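Local coordinates for protein choline kinase (Cryptosporidium parvum, PDB 3MES) that probably phosphorylates choline, and perhaps ethanolamine, using a nucleotide and magnesium, at residues B[127-137]-B[280-288]; B[369-377]-B[389-399]. All blocks are in the same frame, centred on the assembly; numbering follows the deposited sequence.

Contact 1. Residues B[127-137]-B[280-288]; sequences FRYLSNINIAP and NIRMIDYEY. With ADP (adenosine-5'-diphosphate), chain I; PT3 (N-propyl-tartramic acid), chain L.
With CG anti to its carbonyl carbon (chi1 -57°), Tyr286 sends its ring into the turn that follows helix 120-132, while Arg282, bent at chi2 and chi3, reaches the same turn with its guanidinium. The turn is a Schellman motif with Asn134, at positive phi, as its C-prime residue: Ile135 N bonds to Leu130 O and Asn134 N to Ser131 O. Ala136 N is a second donor to Leu130 O. Around the tyrosine, Ala136 CB approaches CE2 of Tyr286 to 3.5 Å, Leu130 CD1 lies 3.9 Å from Tyr286 CD1, and Pro137 CD meets the ring edge 4.0 Å from CE2 of Tyr286. Tyr286 OH turns back on its own segment and donates a weak bond to Met283 O (2.7 Å). Arg282 NH2 comes to Ile135 O at 2.7 Å, with the carbonyl oxygen near the guanidinium plane, but the N-H points poorly (118°) and the bond is weak. A water adds a firmer link to Met283 N (3.0 Å) and weak ones to Ile135 O and Arg282 NE. Pro137 CG and Ile284 CG2, 4.3 Å apart, belong to residues of the ADP pocket. Apolar contact with one tyrosine ring thus carries most of the join, and the polar links add little direction.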
loop_
_atom_site.group_PDB
_atom_site.type_symbol
_atom_site.label_atom_id
_atom_site.label_comp_id
_atom_site.label_asym_id
_atom_site.label_seq_id
_atom_site.Cartn_x
_atom_site.Cartn_y
_atom_site.Cartn_z
ATOM N N PHE B 127 -22.367 -7.995 0.081
ATOM C CA PHE B 127 -21.134 -8.771 0.040
ATOM C C PHE B 127 -20.858 -9.347 -1.349
ATOM O O PHE B 127 -19.725 -9.304 -1.830
ATOM C CB PHE B 127 -21.157 -9.893 1.079
ATOM C CG PHE B 127 -19.874 -10.672 1.155
ATOM C CD1 PHE B 127 -18.787 -10.173 1.853
ATOM C CD2 PHE B 127 -19.753 -11.901 0.521
ATOM C CE1 PHE B 127 -17.600 -10.886 1.923
ATOM C CE2 PHE B 127 -18.570 -12.620 0.589
ATOM C CZ PHE B 127 -17.491 -12.111 1.291
ATOM N N ARG B 128 -21.891 -9.887 -1.989
ATOM C CA ARG B 128 -21.723 -10.489 -3.313
ATOM C C ARG B 128 -21.216 -9.477 -4.336
ATOM O O ARG B 128 -20.413 -9.814 -5.205
ATOM C CB ARG B 128 -23.024 -11.139 -3.793
ATOM C CG ARG B 128 -23.280 -12.512 -3.186
ATOM C CD ARG B 128 -24.356 -13.269 -3.949
ATOM N NE ARG B 128 -25.700 -12.856 -3.564
ATOM C CZ ARG B 128 -26.547 -13.618 -2.879
ATOM N NH1 ARG B 128 -27.753 -13.161 -2.574
ATOM N NH2 ARG B 128 -26.191 -14.840 -2.504
ATOM N N TYR B 129 -21.685 -8.239 -4.229
ATOM C CA TYR B 129 -21.222 -7.177 -5.112
ATOM C C TYR B 129 -19.749 -6.876 -4.857
ATOM O O TYR B 129 -18.925 -6.918 -5.772
ATOM C CB TYR B 129 -22.057 -5.911 -4.919
ATOM C CG TYR B 129 -21.557 -4.734 -5.725
ATOM C CD1 TYR B 129 -21.587 -4.758 -7.114
ATOM C CD2 TYR B 129 -21.054 -3.601 -5.099
ATOM C CE1 TYR B 129 -21.130 -3.688 -7.856
ATOM C CE2 TYR B 129 -20.596 -2.525 -5.833
ATOM C CZ TYR B 129 -20.635 -2.574 -7.212
ATOM O OH TYR B 129 -20.181 -1.505 -7.951
ATOM N N LEU B 130 -19.427 -6.573 -3.604
ATOM C CA LEU B 130 -18.056 -6.284 -3.211
ATOM C C LEU B 130 -17.128 -7.420 -3.623
ATOM O O LEU B 130 -15.984 -7.195 -4.024
ATOM C CB LEU B 130 -17.981 -6.053 -1.704
ATOM C CG LEU B 130 -18.810 -4.868 -1.200
ATOM C CD1 LEU B 130 -18.740 -4.763 0.318
ATOM C CD2 LEU B 130 -18.344 -3.574 -1.859
ATOM N N SER B 131 -17.630 -8.646 -3.517
ATOM C CA SER B 131 -16.878 -9.817 -3.933
ATOM C C SER B 131 -16.649 -9.769 -5.439
ATOM O O SER B 131 -15.564 -10.086 -5.919
ATOM C CB SER B 131 -17.631 -11.093 -3.549
ATOM O OG SER B 131 -16.855 -12.252 -3.806
ATOM N N ASN B 132 -17.676 -9.350 -6.175
ATOM C CA ASN B 132 -17.626 -9.320 -7.638
ATOM C C ASN B 132 -16.720 -8.243 -8.234
ATOM O O ASN B 132 -16.128 -8.449 -9.293
ATOM C CB ASN B 132 -19.036 -9.209 -8.225
ATOM C CG ASN B 132 -19.668 -10.566 -8.481
ATOM O OD1 ASN B 132 -20.802 -10.826 -8.075
ATOM N ND2 ASN B 132 -18.930 -11.443 -9.156
ATOM N N ILE B 133 -16.618 -7.096 -7.569
ATOM C CA ILE B 133 -15.686 -6.062 -8.017
ATOM C C ILE B 133 -14.335 -6.223 -7.330
ATOM O O ILE B 133 -13.511 -5.309 -7.330
ATOM C CB ILE B 133 -16.228 -4.631 -7.806
ATOM C CG1 ILE B 133 -16.439 -4.342 -6.320
ATOM C CG2 ILE B 133 -17.513 -4.428 -8.593
ATOM C CD1 ILE B 133 -16.954 -2.949 -6.048
ATOM N N ASN B 134 -14.131 -7.390 -6.729
ATOM C CA ASN B 134 -12.813 -7.803 -6.254
ATOM C C ASN B 134 -12.264 -7.057 -5.043
ATOM O O ASN B 134 -11.058 -7.069 -4.801
ATOM C CB ASN B 134 -11.809 -7.758 -7.405
ATOM C CG ASN B 134 -12.146 -8.750 -8.497
ATOM O OD1 ASN B 134 -11.991 -8.466 -9.686
ATOM N ND2 ASN B 134 -12.626 -9.921 -8.098
ATOM N N ILE B 135 -13.142 -6.418 -4.279
ATOM C CA ILE B 135 -12.725 -5.799 -3.028
ATOM C C ILE B 135 -12.792 -6.809 -1.884
ATOM O O ILE B 135 -11.797 -7.056 -1.205
ATOM C CB ILE B 135 -13.568 -4.559 -2.689
ATOM C CG1 ILE B 135 -13.188 -3.400 -3.617
ATOM C CG2 ILE B 135 -13.362 -4.170 -1.233
ATOM C CD1 ILE B 135 -14.023 -2.155 -3.417
ATOM N N ALA B 136 -13.969 -7.395 -1.684
ATOM C CA ALA B 136 -14.143 -8.442 -0.683
ATOM C C ALA B 136 -13.561 -9.765 -1.186
ATOM O O ALA B 136 -13.315 -9.923 -2.381
ATOM C CB ALA B 136 -15.614 -8.605 -0.339
ATOM N N PRO B 137 -13.332 -10.718 -0.269
ATOM C CA PRO B 137 -12.788 -12.015 -0.660
ATOM C C PRO B 137 -13.631 -12.652 -1.758
ATOM O O PRO B 137 -14.858 -12.569 -1.722
ATOM C CB PRO B 137 -12.882 -12.838 0.628
ATOM C CG PRO B 137 -12.854 -11.826 1.724
ATOM C CD PRO B 137 -13.571 -10.624 1.181
ATOM N N ASN B 280 0.290 -6.627 0.447
ATOM C CA ASN B 280 -0.659 -5.585 0.824
ATOM C C ASN B 280 -1.495 -5.914 2.051
ATOM O O ASN B 280 -1.458 -7.032 2.568
ATOM C CB ASN B 280 -1.581 -5.247 -0.353
ATOM C CG ASN B 280 -2.381 -6.446 -0.832
ATOM O OD1 ASN B 280 -3.600 -6.503 -0.660
ATOM N ND2 ASN B 280 -1.696 -7.417 -1.426
ATOM N N ILE B 281 -2.241 -4.917 2.512
ATOM C CA ILE B 281 -3.213 -5.104 3.576
ATOM C C ILE B 281 -4.594 -5.233 2.945
ATOM O O ILE B 281 -4.931 -4.496 2.017
ATOM C CB ILE B 281 -3.218 -3.911 4.550
ATOM C CG1 ILE B 281 -1.799 -3.604 5.034
ATOM C CG2 ILE B 281 -4.144 -4.187 5.726
ATOM C CD1 ILE B 281 -1.699 -2.363 5.894
ATOM N N ARG B 282 -5.392 -6.174 3.436
ATOM C CA ARG B 282 -6.731 -6.369 2.896
ATOM C C ARG B 282 -7.812 -6.202 3.952
ATOM O O ARG B 282 -7.615 -6.549 5.117
ATOM C CB ARG B 282 -6.851 -7.738 2.221
ATOM C CG ARG B 282 -5.904 -7.917 1.056
ATOM C CD ARG B 282 -6.503 -8.826 0.008
ATOM N NE ARG B 282 -7.713 -8.260 -0.579
ATOM C CZ ARG B 282 -8.456 -8.885 -1.487
ATOM N NH1 ARG B 282 -8.104 -10.093 -1.909
ATOM N NH2 ARG B 282 -9.546 -8.304 -1.974
ATOM N N MET B 283 -8.952 -5.666 3.534
ATOM C CA MET B 283 -10.083 -5.460 4.428
ATOM C C MET B 283 -11.009 -6.671 4.407
ATOM O O MET B 283 -11.228 -7.277 3.359
ATOM C CB MET B 283 -10.871 -4.213 4.015
ATOM C CG MET B 283 -10.051 -2.929 3.967
ATOM S SD MET B 283 -10.981 -1.547 3.267
ATOM C CE MET B 283 -11.279 -2.139 1.603
ATOM N N ILE B 284 -11.546 -7.021 5.571
ATOM C CA ILE B 284 -12.553 -8.075 5.657
ATOM C C ILE B 284 -13.709 -7.650 6.557
ATOM O O ILE B 284 -13.699 -6.559 7.124
ATOM C CB ILE B 284 -11.959 -9.403 6.174
ATOM C CG1 ILE B 284 -11.270 -9.193 7.525
ATOM C CG2 ILE B 284 -10.986 -9.984 5.163
ATOM C CD1 ILE B 284 -10.949 -10.482 8.255
ATOM N N ASP B 285 -14.706 -8.521 6.676
ATOM C CA ASP B 285 -15.850 -8.274 7.547
ATOM C C ASP B 285 -16.621 -7.026 7.122
ATOM O O ASP B 285 -16.475 -5.958 7.723
ATOM C CB ASP B 285 -15.399 -8.153 9.004
ATOM C CG ASP B 285 -16.557 -8.249 9.981
ATOM O OD1 ASP B 285 -16.369 -7.908 11.168
ATOM O OD2 ASP B 285 -17.655 -8.670 9.562
ATOM N N TYR B 286 -17.444 -7.173 6.087
ATOM C CA TYR B 286 -18.219 -6.062 5.550
ATOM C C TYR B 286 -19.677 -6.131 5.984
ATOM O O TYR B 286 -20.549 -5.588 5.310
ATOM C CB TYR B 286 -18.151 -6.049 4.018
ATOM C CG TYR B 286 -16.750 -5.967 3.452
ATOM C CD1 TYR B 286 -16.161 -4.740 3.179
ATOM C CD2 TYR B 286 -16.019 -7.117 3.185
ATOM C CE1 TYR B 286 -14.881 -4.658 2.662
ATOM C CE2 TYR B 286 -14.736 -7.046 2.670
ATOM C CZ TYR B 286 -14.173 -5.814 2.409
ATOM O OH TYR B 286 -12.898 -5.736 1.893
ATOM N N GLU B 287 -19.942 -6.789 7.109
ATOM C CA GLU B 287 -21.319 -6.996 7.551
ATOM C C GLU B 287 -22.030 -5.698 7.946
ATOM O O GLU B 287 -23.256 -5.656 8.010
ATOM C CB GLU B 287 -21.389 -8.012 8.696
ATOM C CG GLU B 287 -21.743 -7.410 10.051
ATOM C CD GLU B 287 -22.225 -8.452 11.049
ATOM O OE1 GLU B 287 -23.224 -8.182 11.752
ATOM O OE2 GLU B 287 -21.613 -9.542 11.127
ATOM N N TYR B 288 -21.266 -4.641 8.211
ATOM C CA TYR B 288 -21.856 -3.355 8.591
ATOM C C TYR B 288 -21.679 -2.308 7.494
ATOM O O TYR B 288 -21.915 -1.120 7.713
ATOM C CB TYR B 288 -21.247 -2.840 9.899
ATOM C CG TYR B 288 -21.389 -3.789 11.069
ATOM C CD1 TYR B 288 -22.585 -3.886 11.768
ATOM C CD2 TYR B 288 -20.326 -4.583 11.477
ATOM C CE1 TYR B 288 -22.722 -4.753 12.838
ATOM C CE2 TYR B 288 -20.452 -5.453 12.547
ATOM C CZ TYR B 288 -21.653 -5.531 13.225
ATOM O OH TYR B 288 -21.780 -6.392 14.290
HETATM P PB ADP I . -19.060 -13.611 11.974
HETATM O O1B ADP I . -19.527 -14.794 12.790
HETATM O O2B ADP I . -19.717 -13.485 10.622
HETATM O O3B ADP I . -18.976 -12.322 12.759
HETATM P PA ADP I . -16.521 -12.990 10.881
HETATM O O1A ADP I . -16.533 -11.648 11.573
HETATM O O2A ADP I . -16.760 -13.086 9.396
HETATM O O3A ADP I . -17.537 -13.991 11.631
HETATM O "O5'" ADP I . -15.127 -13.709 11.226
HETATM C "C5'" ADP I . -14.012 -13.577 10.359
HETATM C "C4'" ADP I . -12.765 -13.879 11.168
HETATM O "O4'" ADP I . -12.250 -15.146 10.766
HETATM C "C3'" ADP I . -11.693 -12.842 10.887
HETATM O "O3'" ADP I . -11.312 -12.198 12.102
HETATM C "C2'" ADP I . -10.530 -13.612 10.304
HETATM O "O2'" ADP I . -9.528 -13.779 11.309
HETATM C "C1'" ADP I . -11.121 -14.955 9.918
HETATM N N9 ADP I . -11.608 -14.895 8.520
HETATM C C8 ADP I . -12.883 -14.682 8.141
HETATM N N7 ADP I . -13.003 -14.688 6.789
HETATM C C5 ADP I . -11.777 -14.910 6.281
HETATM C C6 ADP I . -11.193 -15.037 4.925
HETATM N N6 ADP I . -11.968 -14.924 3.820
HETATM N N1 ADP I . -9.864 -15.270 4.833
HETATM C C2 ADP I . -9.086 -15.383 5.928
HETATM N N3 ADP I . -9.545 -15.281 7.187
HETATM C C4 ADP I . -10.860 -15.047 7.426
HETATM O O1 PT3 L . -17.574 -8.835 12.808
HETATM O O11 PT3 L . -19.246 -9.586 14.084
HETATM C C1 PT3 L . -18.092 -9.136 13.906
HETATM C C2 PT3 L . -17.232 -8.908 15.145
HETATM O O2 PT3 L . -17.903 -9.368 16.321
HETATM C C3 PT3 L . -16.958 -7.411 15.249
HETATM O O3 PT3 L . -17.439 -6.905 16.496
HETATM C C4 PT3 L . -15.455 -7.212 15.139
HETATM O O41 PT3 L . -14.990 -6.224 14.575
HETATM N N4 PT3 L . -14.730 -8.197 15.663
HETATM C C41 PT3 L . -13.260 -8.188 15.634
HETATM C C42 PT3 L . -12.714 -9.195 16.649
HETATM C C43 PT3 L . -11.836 -8.498 17.689
HETATM O O HOH W 1 -9.310 -5.377 0.521
#

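Contact 2. Residues B[369-377]-B[389-399]. With DME (decamethonium ion), chain K.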
loop_
_atom_site.group_PDB
_atom_site.type_symbol
_atom_site.label_atom_id
_atom_site.label_comp_id
_atom_site.label_asym_id
_atom_site.label_seq_id
_atom_site.Cartn_x
_atom_site.Cartn_y
_atom_site.Cartn_z
ATOM N N ILE B 369 -20.959 6.083 20.378
ATOM C CA ILE B 369 -22.359 5.835 20.692
ATOM C C ILE B 369 -22.874 4.588 19.982
ATOM O O ILE B 369 -23.569 3.767 20.575
ATOM C CB ILE B 369 -23.244 7.042 20.334
ATOM C CG1 ILE B 369 -23.226 8.062 21.476
ATOM C CG2 ILE B 369 -24.670 6.592 20.053
ATOM C CD1 ILE B 369 -24.107 9.268 21.236
ATOM N N THR B 370 -22.522 4.453 18.709
ATOM C CA THR B 370 -22.959 3.317 17.912
ATOM C C THR B 370 -22.527 1.996 18.544
ATOM O O THR B 370 -23.352 1.139 18.848
ATOM C CB THR B 370 -22.406 3.398 16.473
ATOM O OG1 THR B 370 -22.847 4.617 15.856
ATOM C CG2 THR B 370 -22.880 2.211 15.648
ATOM N N TRP B 371 -21.228 1.839 18.749
ATOM C CA TRP B 371 -20.707 0.584 19.265
ATOM C C TRP B 371 -21.061 0.374 20.732
ATOM O O TRP B 371 -21.056 -0.756 21.226
ATOM C CB TRP B 371 -19.203 0.490 19.026
ATOM C CG TRP B 371 -18.873 0.424 17.570
ATOM C CD1 TRP B 371 -18.153 1.330 16.845
ATOM C CD2 TRP B 371 -19.276 -0.598 16.649
ATOM N NE1 TRP B 371 -18.072 0.927 15.536
ATOM C CE2 TRP B 371 -18.752 -0.254 15.389
ATOM C CE3 TRP B 371 -20.022 -1.774 16.771
ATOM C CZ2 TRP B 371 -18.953 -1.041 14.256
ATOM C CZ3 TRP B 371 -20.221 -2.555 15.645
ATOM C CH2 TRP B 371 -19.688 -2.185 14.404
ATOM N N GLY B 372 -21.378 1.467 21.422
ATOM C CA GLY B 372 -21.893 1.379 22.781
ATOM C C GLY B 372 -23.255 0.703 22.795
ATOM O O GLY B 372 -23.443 -0.328 23.439
ATOM N N LEU B 373 -24.208 1.287 22.077
ATOM C CA LEU B 373 -25.542 0.710 21.978
ATOM C C LEU B 373 -25.472 -0.700 21.401
ATOM O O LEU B 373 -26.186 -1.599 21.843
ATOM C CB LEU B 373 -26.441 1.587 21.105
ATOM C CG LEU B 373 -26.593 3.046 21.528
ATOM C CD1 LEU B 373 -27.478 3.796 20.541
ATOM C CD2 LEU B 373 -27.146 3.143 22.944
ATOM N N TRP B 374 -24.608 -0.882 20.408
ATOM C CA TRP B 374 -24.402 -2.185 19.783
ATOM C C TRP B 374 -23.963 -3.219 20.811
ATOM O O TRP B 374 -24.459 -4.348 20.829
ATOM C CB TRP B 374 -23.349 -2.072 18.677
ATOM C CG TRP B 374 -22.906 -3.386 18.105
ATOM C CD1 TRP B 374 -23.451 -4.043 17.040
ATOM C CD2 TRP B 374 -21.810 -4.194 18.555
ATOM N NE1 TRP B 374 -22.767 -5.212 16.802
ATOM C CE2 TRP B 374 -21.755 -5.327 17.718
ATOM C CE3 TRP B 374 -20.872 -4.069 19.585
ATOM C CZ2 TRP B 374 -20.802 -6.330 17.881
ATOM C CZ3 TRP B 374 -19.927 -5.068 19.746
ATOM C CH2 TRP B 374 -19.898 -6.183 18.897
ATOM N N SER B 375 -23.029 -2.824 21.667
ATOM C CA SER B 375 -22.488 -3.714 22.681
ATOM C C SER B 375 -23.585 -4.181 23.635
ATOM O O SER B 375 -23.531 -5.290 24.162
ATOM C CB SER B 375 -21.368 -3.012 23.453
ATOM O OG SER B 375 -20.480 -3.951 24.030
ATOM N N ILE B 376 -24.581 -3.327 23.850
ATOM C CA ILE B 376 -25.713 -3.671 24.708
ATOM C C ILE B 376 -26.755 -4.490 23.950
ATOM O O ILE B 376 -27.298 -5.460 24.474
ATOM C CB ILE B 376 -26.400 -2.415 25.268
ATOM C CG1 ILE B 376 -25.392 -1.528 25.998
ATOM C CG2 ILE B 376 -27.540 -2.805 26.198
ATOM C CD1 ILE B 376 -26.011 -0.294 26.619
ATOM N N ALA B 377 -27.036 -4.086 22.715
ATOM C CA ALA B 377 -28.005 -4.788 21.881
ATOM C C ALA B 377 -27.579 -6.232 21.635
ATOM O O ALA B 377 -28.096 -7.158 22.262
ATOM C CB ALA B 377 -28.199 -4.057 20.560
ATOM N N PHE B 389 -16.052 -12.117 26.186
ATOM C CA PHE B 389 -16.075 -10.670 26.009
ATOM C C PHE B 389 -17.083 -9.998 26.934
ATOM O O PHE B 389 -18.241 -10.404 27.006
ATOM C CB PHE B 389 -16.357 -10.290 24.552
ATOM C CG PHE B 389 -16.108 -8.838 24.250
ATOM C CD1 PHE B 389 -14.819 -8.372 24.045
ATOM C CD2 PHE B 389 -17.158 -7.938 24.179
ATOM C CE1 PHE B 389 -14.584 -7.035 23.770
ATOM C CE2 PHE B 389 -16.927 -6.600 23.905
ATOM C CZ PHE B 389 -15.639 -6.149 23.701
ATOM N N ASP B 390 -16.635 -8.964 27.641
ATOM C CA ASP B 390 -17.502 -8.235 28.557
ATOM C C ASP B 390 -18.199 -7.082 27.839
ATOM O O ASP B 390 -17.747 -5.937 27.891
ATOM C CB ASP B 390 -16.704 -7.717 29.754
ATOM C CG ASP B 390 -17.593 -7.254 30.885
ATOM O OD1 ASP B 390 -18.678 -6.705 30.602
ATOM O OD2 ASP B 390 -17.208 -7.438 32.059
ATOM N N PHE B 391 -19.305 -7.400 27.174
ATOM C CA PHE B 391 -20.030 -6.428 26.362
ATOM C C PHE B 391 -20.550 -5.236 27.162
ATOM O O PHE B 391 -20.605 -4.120 26.648
ATOM C CB PHE B 391 -21.181 -7.107 25.618
ATOM C CG PHE B 391 -20.733 -8.134 24.617
ATOM C CD1 PHE B 391 -20.398 -7.763 23.325
ATOM C CD2 PHE B 391 -20.642 -9.474 24.969
ATOM C CE1 PHE B 391 -19.983 -8.705 22.403
ATOM C CE2 PHE B 391 -20.227 -10.420 24.052
ATOM C CZ PHE B 391 -19.897 -10.035 22.767
ATOM N N THR B 392 -20.937 -5.474 28.412
ATOM C CA THR B 392 -21.461 -4.400 29.258
ATOM C C THR B 392 -20.363 -3.420 29.654
ATOM O O THR B 392 -20.553 -2.204 29.600
ATOM C CB THR B 392 -22.124 -4.944 30.537
ATOM O OG1 THR B 392 -23.201 -5.824 30.188
ATOM C CG2 THR B 392 -22.671 -3.802 31.370
ATOM N N GLU B 393 -19.214 -3.952 30.056
ATOM C CA GLU B 393 -18.091 -3.108 30.442
ATOM C C GLU B 393 -17.566 -2.337 29.238
ATOM O O GLU B 393 -17.129 -1.192 29.366
ATOM C CB GLU B 393 -16.971 -3.944 31.066
ATOM C CG GLU B 393 -15.851 -3.111 31.674
ATOM C CD GLU B 393 -16.358 -2.136 32.719
ATOM O OE1 GLU B 393 -17.381 -2.438 33.370
ATOM O OE2 GLU B 393 -15.735 -1.066 32.889
ATOM N N TYR B 394 -17.611 -2.965 28.065
ATOM C CA TYR B 394 -17.143 -2.315 26.846
ATOM C C TYR B 394 -18.050 -1.154 26.460
ATOM O O TYR B 394 -17.579 -0.121 25.988
ATOM C CB TYR B 394 -17.041 -3.307 25.686
ATOM C CG TYR B 394 -16.597 -2.660 24.394
ATOM C CD1 TYR B 394 -15.290 -2.222 24.229
ATOM C CD2 TYR B 394 -17.485 -2.480 23.343
ATOM C CE1 TYR B 394 -14.880 -1.624 23.056
ATOM C CE2 TYR B 394 -17.082 -1.885 22.163
ATOM C CZ TYR B 394 -15.778 -1.460 22.025
ATOM O OH TYR B 394 -15.369 -0.869 20.853
ATOM N N ALA B 395 -19.351 -1.334 26.660
ATOM C CA ALA B 395 -20.318 -0.283 26.380
ATOM C C ALA B 395 -20.092 0.901 27.315
ATOM O O ALA B 395 -20.079 2.053 26.881
ATOM C CB ALA B 395 -21.733 -0.815 26.518
ATOM N N ASN B 396 -19.914 0.608 28.599
ATOM C CA ASN B 396 -19.604 1.635 29.586
ATOM C C ASN B 396 -18.416 2.475 29.141
ATOM O O ASN B 396 -18.389 3.689 29.334
ATOM C CB ASN B 396 -19.289 0.997 30.941
ATOM C CG ASN B 396 -20.529 0.529 31.671
ATOM O OD1 ASN B 396 -20.440 -0.199 32.659
ATOM N ND2 ASN B 396 -21.694 0.951 31.192
ATOM N N THR B 397 -17.435 1.813 28.542
ATOM C CA THR B 397 -16.221 2.486 28.103
ATOM C C THR B 397 -16.491 3.415 26.921
ATOM O O THR B 397 -16.118 4.590 26.951
ATOM C CB THR B 397 -15.116 1.473 27.750
ATOM O OG1 THR B 397 -14.885 0.616 28.874
ATOM C CG2 THR B 397 -13.823 2.191 27.396
ATOM N N ARG B 398 -17.148 2.894 25.888
ATOM C CA ARG B 398 -17.465 3.707 24.717
ATOM C C ARG B 398 -18.294 4.926 25.113
ATOM O O ARG B 398 -18.061 6.031 24.618
ATOM C CB ARG B 398 -18.195 2.888 23.649
ATOM C CG ARG B 398 -17.429 1.673 23.144
ATOM C CD ARG B 398 -15.993 2.012 22.755
ATOM N NE ARG B 398 -15.903 3.092 21.775
ATOM C CZ ARG B 398 -15.830 2.913 20.459
ATOM N NH1 ARG B 398 -15.849 1.690 19.946
ATOM N NH2 ARG B 398 -15.744 3.964 19.652
ATOM N N PHE B 399 -19.260 4.722 26.005
ATOM C CA PHE B 399 -20.084 5.824 26.491
ATOM C C PHE B 399 -19.226 6.829 27.250
ATOM O O PHE B 399 -19.254 8.023 26.964
ATOM C CB PHE B 399 -21.224 5.319 27.383
ATOM C CG PHE B 399 -22.263 4.513 26.651
ATOM C CD1 PHE B 399 -22.453 4.675 25.288
ATOM C CD2 PHE B 399 -23.064 3.611 27.330
ATOM C CE1 PHE B 399 -23.410 3.940 24.614
ATOM C CE2 PHE B 399 -24.023 2.875 26.663
ATOM C CZ PHE B 399 -24.197 3.041 25.301
HETATM N N1 DME K . -10.172 -12.137 19.205
HETATM C C2 DME K . -11.436 -12.495 19.870
HETATM C C3 DME K . -12.577 -11.635 19.316
HETATM C C4 DME K . -13.806 -11.696 20.230
HETATM C C5 DME K . -14.976 -10.890 19.654
HETATM C C6 DME K . -14.694 -9.383 19.696
HETATM C C7 DME K . -15.673 -8.657 20.625
HETATM C C8 DME K . -16.474 -7.597 19.867
HETATM C C9 DME K . -15.816 -6.218 19.958
HETATM C C10 DME K . -15.885 -5.491 18.612
HETATM C C11 DME K . -16.047 -3.983 18.811
HETATM N N12 DME K . -16.202 -3.316 17.508
HETATM C C13 DME K . -9.064 -12.207 20.172
HETATM C C14 DME K . -9.922 -13.079 18.102
HETATM C C15 DME K . -10.267 -10.766 18.676
HETATM C C16 DME K . -15.047 -3.615 16.648
HETATM C C17 DME K . -17.430 -3.799 16.861
HETATM C C18 DME K . -16.280 -1.861 17.720
#
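The aromatic pocket that holds one trimethylammonium end and part of the chain of decamethonium is built where helices 364-376 and 391-411 pack almost antiparallel, their local axes 8.1 Å apart at -160°. Trp371 lays a face against the cation's methyls, its CZ3 lying 3.3 Å from C17 of the ligand, and Trp374 turns a face to the same methyl. Phe389 covers the chain, with C7 of the ligand 3.5 Å above the centre of its ring. Behind this wall, Ser375 OG, anti to the backbone N (chi1 -156°), donates to Phe391 O at 2.6 Å; that carbonyl also accepts from Ala395 N. The serine oxygen lies at the edges of the Phe391 and Tyr394 rings. Farther along, Gly372 lets the helices close in: Phe399 fits as a knob among Ile369, Gly372, Leu373 and Ile376, its CE1 3.5 Å from Gly372 CA. The Arg398 side chain lies alongside Trp371, its guanidinium 30° from the ring plane, and NH1 donates to Tyr394 OH at 2.8 Å, while Tyr309 is a further partner of that hydroxyl. Aromatic faces around a quaternary ammonium, which has no N-H to donate, are consistent with recognition by cation-pi and dispersion forces, as expected of a choline site.

Contacts 1 and 2 stand on opposite sides of the chain's centre, their own centres about 26 Å apart, yet they meet through one residue. Tyr288, at the end of 280-288, brings its OH to 2.9 Å from Trp374 NE1, and its CE2 lies 3.8 Å from Trp371 CH2, the Tyr288 and Trp371 rings meeting edge-to-face. Between the contacts runs the active-site cleft: contact 1 borders ADP, contact 2 borders decamethonium, and the pocket of N-propyl-tartramic acid draws on both, on Asp285 and Glu287 from one and on Trp374 from the other. The nucleotide side and the probable choline side are joined by the short path from Asp285 to Tyr288, consistent with a kinase that brings nucleotide and alcohol together.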